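Local atomic coordinates of hypothetical protein SMU.776 (Streptococcus mutans, PDB entry 2B78), a protein that is probably an S-adenosylmethionine-dependent methyltransferase that acts on RNA, with a PUA-like domain joined to a Rossmann-type catalytic domain. Residues T72-L77 and D105-V110; V119-Y124 and E134-F139. All coordinates share one frame; numbering follows the deposited sequence.

In the fold
Contacts 1 and 2 follow one another along the chain, with centres about 10 Å apart: contact 1 joins helix 71-83 to the loop before strand 110-115, and contact 2 packs helix 132-142 on strand 118-123 of the same sheet. The two helices meet through Phe74, whose CZ lies 3.6 Å from Ile135 CG1 and whose CB lies 3.4 Å from Ala138 CB. A probable hydrogen bond of 3.0 Å from Tyr124 N to Gly109 O also joins the contacts. Both lie away from the S-adenosyl-L-homocysteine site, which includes Asp242, Arg246, Asp271 and Val272.

Contact 1: residues T72-L77 and D105-V110; sequences TYFIKL and DSFGGV
Phe107 faces Phe74 and Leu77 of helix 71-83 from the loop between the antiparallel strands 96-101 and 110-115, where it is the first residue of a type II beta turn ending at Val110. Gly109 occupies the third position of that turn with a positive phi, the conformation for which glycine is favoured there. The two phenylalanines form a T-shaped pair, with ring centroids 4.9 Å apart and planes at 85°. Phe74 supplies the edge: its CE1 comes down over one face of Phe107, off-centre toward the rim, and reaches CZ of that ring at 3.5 Å. In Phe107, CG stands opposite the backbone N (chi1 -161°), which carries the ring out to the helix.

Leu77, one turn further along the helix, divides its two methyls between neighbouring loop residues. CD1 packs 3.8 Å from Phe107 CB and borders the root of the ring, crossing the phenylalanine side chain at about a right angle, while CD2 rests 4.1 Å from Ser106 CB. Phe100 and Leu69 add to the apolar surroundings of Phe107. Asp105 directs its carboxylate elsewhere, to Asn101 N and in a salt bridge to Arg85.

No direct hydrogen bond links helix and loop; water does so at two points. One water donates to Leu77 O at 2.7 Å and to Asp105 O at 2.8 Å. The other accepts from Tyr73 OH at 2.7 Å and donates to Ser106 O at 2.8 Å.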
loop_
_atom_site.group_PDB
_atom_site.type_symbol
_atom_site.label_atom_id
_atom_site.label_comp_id
_atom_site.label_asym_id
_atom_site.label_seq_id
_atom_site.Cartn_x
_atom_site.Cartn_y
_atom_site.Cartn_z
ATOM N N THR A 72 2.145 -28.051 -3.925
ATOM C CA THR A 72 3.219 -27.907 -4.906
ATOM C C THR A 72 3.011 -26.698 -5.814
ATOM O O THR A 72 3.976 -26.043 -6.221
ATOM C CB THR A 72 3.363 -29.170 -5.781
ATOM O OG1 THR A 72 3.943 -30.220 -5.000
ATOM C CG2 THR A 72 4.261 -28.893 -6.982
ATOM N N TYR A 73 1.758 -26.402 -6.130
ATOM C CA TYR A 73 1.469 -25.264 -6.988
ATOM C C TYR A 73 1.934 -23.979 -6.308
ATOM O O TYR A 73 2.454 -23.081 -6.963
ATOM C CB TYR A 73 -0.026 -25.178 -7.281
ATOM C CG TYR A 73 -0.367 -24.080 -8.264
ATOM C CD1 TYR A 73 -0.109 -24.233 -9.626
ATOM C CD2 TYR A 73 -0.943 -22.883 -7.830
ATOM C CE1 TYR A 73 -0.416 -23.224 -10.535
ATOM C CE2 TYR A 73 -1.255 -21.865 -8.735
ATOM C CZ TYR A 73 -0.990 -22.046 -10.082
ATOM O OH TYR A 73 -1.309 -21.057 -10.982
ATOM N N PHE A 74 1.751 -23.890 -4.990
ATOM C CA PHE A 74 2.174 -22.698 -4.264
ATOM C C PHE A 74 3.688 -22.650 -4.081
ATOM O O PHE A 74 4.284 -21.567 -4.070
ATOM C CB PHE A 74 1.440 -22.603 -2.922
ATOM C CG PHE A 74 -0.013 -22.242 -3.061
ATOM C CD1 PHE A 74 -0.389 -20.981 -3.518
ATOM C CD2 PHE A 74 -1.004 -23.175 -2.786
ATOM C CE1 PHE A 74 -1.738 -20.662 -3.703
ATOM C CE2 PHE A 74 -2.349 -22.865 -2.967
ATOM C CZ PHE A 74 -2.716 -21.606 -3.428
ATOM N N ILE A 75 4.326 -23.811 -3.950
ATOM C CA ILE A 75 5.786 -23.840 -3.813
ATOM C C ILE A 75 6.385 -23.207 -5.079
ATOM O O ILE A 75 7.313 -22.391 -5.004
ATOM C CB ILE A 75 6.306 -25.300 -3.646
ATOM C CG1 ILE A 75 5.965 -25.797 -2.240
ATOM C CG2 ILE A 75 7.806 -25.372 -3.881
ATOM C CD1 ILE A 75 6.206 -27.279 -2.027
ATOM N N LYS A 76 5.832 -23.568 -6.234
ATOM C CA LYS A 76 6.291 -23.033 -7.514
ATOM C C LYS A 76 6.094 -21.518 -7.548
ATOM O O LYS A 76 6.989 -20.777 -7.948
ATOM C CB LYS A 76 5.505 -23.654 -8.672
ATOM C CG LYS A 76 5.610 -25.176 -8.787
ATOM C CD LYS A 76 6.996 -25.612 -9.236
ATOM C CE LYS A 76 7.026 -27.106 -9.538
ATOM N NZ LYS A 76 8.386 -27.558 -9.948
ATOM N N LEU A 77 4.914 -21.064 -7.140
ATOM C CA LEU A 77 4.626 -19.631 -7.135
ATOM C C LEU A 77 5.591 -18.853 -6.249
ATOM O O LEU A 77 6.083 -17.793 -6.641
ATOM C CB LEU A 77 3.192 -19.365 -6.669
ATOM C CG LEU A 77 2.078 -19.602 -7.692
ATOM C CD1 LEU A 77 0.738 -19.271 -7.071
ATOM C CD2 LEU A 77 2.325 -18.727 -8.933
ATOM N N ASP A 105 2.316 -11.192 -8.554
ATOM C CA ASP A 105 3.100 -12.420 -8.461
ATOM C C ASP A 105 2.273 -13.635 -8.848
ATOM O O ASP A 105 2.534 -14.765 -8.411
ATOM C CB ASP A 105 3.678 -12.579 -7.063
ATOM C CG ASP A 105 4.749 -11.556 -6.773
ATOM O OD1 ASP A 105 5.853 -11.671 -7.361
ATOM O OD2 ASP A 105 4.475 -10.629 -5.975
ATOM N N SER A 106 1.264 -13.372 -9.673
ATOM C CA SER A 106 0.367 -14.388 -10.222
ATOM C C SER A 106 -0.600 -15.133 -9.321
ATOM O O SER A 106 -1.001 -16.253 -9.629
ATOM C CB SER A 106 1.166 -15.396 -11.059
ATOM O OG SER A 106 1.617 -14.777 -12.261
ATOM N N PHE A 107 -0.978 -14.534 -8.204
ATOM C CA PHE A 107 -1.977 -15.167 -7.363
ATOM C C PHE A 107 -2.665 -14.103 -6.538
ATOM O O PHE A 107 -2.231 -13.781 -5.435
ATOM C CB PHE A 107 -1.383 -16.229 -6.439
ATOM C CG PHE A 107 -2.416 -17.184 -5.909
ATOM C CD1 PHE A 107 -2.931 -18.187 -6.726
ATOM C CD2 PHE A 107 -2.934 -17.033 -4.625
ATOM C CE1 PHE A 107 -3.952 -19.024 -6.275
ATOM C CE2 PHE A 107 -3.956 -17.862 -4.164
ATOM C CZ PHE A 107 -4.465 -18.857 -4.991
ATOM N N GLY A 108 -3.742 -13.546 -7.082
ATOM C CA GLY A 108 -4.466 -12.512 -6.365
ATOM C C GLY A 108 -5.083 -13.008 -5.073
ATOM O O GLY A 108 -5.317 -14.206 -4.912
ATOM N N GLY A 109 -5.330 -12.088 -4.141
ATOM C CA GLY A 109 -5.935 -12.459 -2.872
ATOM C C GLY A 109 -4.960 -12.620 -1.717
ATOM O O GLY A 109 -5.364 -12.676 -0.552
ATOM N N VAL A 110 -3.671 -12.676 -2.035
ATOM C CA VAL A 110 -2.651 -12.866 -1.009
ATOM C C VAL A 110 -1.449 -11.946 -1.130
ATOM O O VAL A 110 -0.923 -11.745 -2.228
ATOM C CB VAL A 110 -2.109 -14.316 -1.047
ATOM C CG1 VAL A 110 -1.034 -14.500 0.018
ATOM C CG2 VAL A 110 -3.245 -15.314 -0.856
HETATM O O HOH W 1 -0.327 -18.517 -11.163
HETATM O O HOH W 2 4.673 -16.513 -8.593
#

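Contact 2: residues V119-Y124 and E134-F139; sequences VLFSWY and EIVAAF
Strand 119-123 and helix 134-139 run nearly antiparallel, their axes 11.5 Å apart at closest approach and their N-to-C directions at 152°. The backbones come nearest at Phe121 and Val136, whose CA atoms are 8.7 Å apart, so side chains alone fill the interface. Alternate strand residues Val119, Phe121 and Trp123 meet Ile135, Val136 and Phe139 of the helix.

Phe121 and Phe139 make an edge-to-face pair with planes at 76°. The leading atom is Phe121 CZ, which comes over one face of Phe139 and lies 3.6 Å from its CG; CG of Phe139 is anti to the backbone N (chi1 -179°), extending the ring toward the sheet. Val119 CG1 borders the far end of the same ring, 4.1 Å from Phe139 CZ.

This is the first half of a beta-alpha-beta crossover: helix 132-142 spans the sheet face between strand 118-123 and its parallel neighbour 148-153. Phe78 of helix 71-83 adds an edge-to-face partner for Phe139.

Val136 CG2 serves two aromatic rings, lying over a face of Phe121, 4.2 Å from CE1, and at the edge of Trp123, 4.1 Å from CZ2. The side chains of Ile135 and Trp123 approach from opposite directions, and Ile135 CG2 lies at the edge of the six-membered part of the indole, 3.9 Å from Trp123 CH2. At the other end of the indole, Trp123 NE1 is hydrogen-bonded to Glu151 OE1 on strand 148-153.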
loop_
_atom_site.group_PDB
_atom_site.type_symbol
_atom_site.label_atom_id
_atom_site.label_comp_id
_atom_site.label_asym_id
_atom_site.label_seq_id
_atom_site.Cartn_x
_atom_site.Cartn_y
_atom_site.Cartn_z
ATOM N N VAL A 119 7.506 -12.649 9.209
ATOM C CA VAL A 119 6.728 -12.419 8.003
ATOM C C VAL A 119 5.287 -12.120 8.360
ATOM O O VAL A 119 4.809 -12.493 9.441
ATOM C CB VAL A 119 6.777 -13.628 7.046
ATOM C CG1 VAL A 119 8.181 -13.798 6.533
ATOM C CG2 VAL A 119 6.314 -14.895 7.752
ATOM N N LEU A 120 4.599 -11.436 7.451
ATOM C CA LEU A 120 3.207 -11.074 7.657
ATOM C C LEU A 120 2.364 -11.431 6.436
ATOM O O LEU A 120 2.545 -10.870 5.356
ATOM C CB LEU A 120 3.088 -9.574 7.950
ATOM C CG LEU A 120 1.661 -9.079 8.223
ATOM C CD1 LEU A 120 1.152 -9.681 9.535
ATOM C CD2 LEU A 120 1.645 -7.558 8.289
ATOM N N PHE A 121 1.450 -12.380 6.628
ATOM C CA PHE A 121 0.538 -12.843 5.592
ATOM C C PHE A 121 -0.732 -12.014 5.686
ATOM O O PHE A 121 -1.183 -11.687 6.790
ATOM C CB PHE A 121 0.143 -14.302 5.839
ATOM C CG PHE A 121 1.198 -15.304 5.480
ATOM C CD1 PHE A 121 1.123 -16.009 4.286
ATOM C CD2 PHE A 121 2.258 -15.564 6.344
ATOM C CE1 PHE A 121 2.088 -16.958 3.960
ATOM C CE2 PHE A 121 3.226 -16.514 6.021
ATOM C CZ PHE A 121 3.140 -17.208 4.831
ATOM N N SER A 122 -1.315 -11.688 4.538
ATOM C CA SER A 122 -2.563 -10.944 4.513
ATOM C C SER A 122 -3.522 -11.656 3.577
ATOM O O SER A 122 -3.202 -11.921 2.409
ATOM C CB SER A 122 -2.341 -9.500 4.058
ATOM O OG SER A 122 -1.637 -8.773 5.051
ATOM N N TRP A 123 -4.694 -11.991 4.106
ATOM C CA TRP A 123 -5.723 -12.685 3.335
ATOM C C TRP A 123 -6.830 -11.698 2.943
ATOM O O TRP A 123 -7.521 -11.154 3.810
ATOM C CB TRP A 123 -6.312 -13.824 4.173
ATOM C CG TRP A 123 -5.277 -14.677 4.856
ATOM C CD1 TRP A 123 -5.044 -14.759 6.199
ATOM C CD2 TRP A 123 -4.309 -15.532 4.229
ATOM N NE1 TRP A 123 -3.992 -15.608 6.448
ATOM C CE2 TRP A 123 -3.524 -16.099 5.258
ATOM C CE3 TRP A 123 -4.032 -15.877 2.898
ATOM C CZ2 TRP A 123 -2.472 -16.986 4.998
ATOM C CZ3 TRP A 123 -2.987 -16.759 2.641
ATOM C CH2 TRP A 123 -2.223 -17.306 3.687
ATOM N N TYR A 124 -7.014 -11.497 1.638
ATOM C CA TYR A 124 -8.009 -10.551 1.138
ATOM C C TYR A 124 -9.394 -11.113 0.828
ATOM O O TYR A 124 -10.308 -10.356 0.496
ATOM C CB TYR A 124 -7.465 -9.828 -0.103
ATOM C CG TYR A 124 -6.314 -8.903 0.201
ATOM C CD1 TYR A 124 -5.098 -9.406 0.656
ATOM C CD2 TYR A 124 -6.441 -7.522 0.044
ATOM C CE1 TYR A 124 -4.032 -8.559 0.949
ATOM C CE2 TYR A 124 -5.374 -6.662 0.337
ATOM C CZ TYR A 124 -4.176 -7.194 0.788
ATOM O OH TYR A 124 -3.116 -6.367 1.077
ATOM N N GLU A 134 -2.237 -24.955 3.247
ATOM C CA GLU A 134 -1.348 -25.410 2.186
ATOM C C GLU A 134 -0.491 -24.249 1.689
ATOM O O GLU A 134 0.690 -24.423 1.406
ATOM C CB GLU A 134 -2.150 -26.027 1.044
ATOM C CG GLU A 134 -3.381 -25.244 0.653
ATOM C CD GLU A 134 -4.301 -26.043 -0.247
ATOM O OE1 GLU A 134 -3.905 -26.324 -1.402
ATOM O OE2 GLU A 134 -5.416 -26.395 0.207
ATOM N N ILE A 135 -1.079 -23.062 1.601
ATOM C CA ILE A 135 -0.326 -21.893 1.168
ATOM C C ILE A 135 0.848 -21.650 2.119
ATOM O O ILE A 135 1.982 -21.464 1.686
ATOM C CB ILE A 135 -1.213 -20.617 1.158
ATOM C CG1 ILE A 135 -2.278 -20.735 0.065
ATOM C CG2 ILE A 135 -0.338 -19.367 0.945
ATOM C CD1 ILE A 135 -3.191 -19.522 -0.047
ATOM N N VAL A 136 0.575 -21.643 3.420
ATOM C CA VAL A 136 1.621 -21.404 4.406
ATOM C C VAL A 136 2.670 -22.512 4.373
ATOM O O VAL A 136 3.868 -22.241 4.410
ATOM C CB VAL A 136 1.022 -21.283 5.829
ATOM C CG1 VAL A 136 2.126 -21.096 6.843
ATOM C CG2 VAL A 136 0.069 -20.104 5.891
ATOM N N ALA A 137 2.210 -23.759 4.292
ATOM C CA ALA A 137 3.101 -24.909 4.236
ATOM C C ALA A 137 4.091 -24.744 3.079
ATOM O O ALA A 137 5.295 -24.973 3.234
ATOM C CB ALA A 137 2.281 -26.189 4.056
ATOM N N ALA A 138 3.572 -24.344 1.921
ATOM C CA ALA A 138 4.397 -24.126 0.739
ATOM C C ALA A 138 5.381 -22.988 0.967
ATOM O O ALA A 138 6.540 -23.062 0.542
ATOM C CB ALA A 138 3.514 -23.803 -0.463
ATOM N N PHE A 139 4.924 -21.926 1.629
ATOM C CA PHE A 139 5.790 -20.775 1.895
ATOM C C PHE A 139 6.946 -21.148 2.821
ATOM O O PHE A 139 8.100 -20.788 2.564
ATOM C CB PHE A 139 5.000 -19.620 2.533
ATOM C CG PHE A 139 5.836 -18.390 2.798
ATOM C CD1 PHE A 139 6.007 -17.423 1.814
ATOM C CD2 PHE A 139 6.487 -18.223 4.017
ATOM C CE1 PHE A 139 6.816 -16.304 2.041
ATOM C CE2 PHE A 139 7.295 -17.117 4.255
ATOM C CZ PHE A 139 7.461 -16.152 3.261
#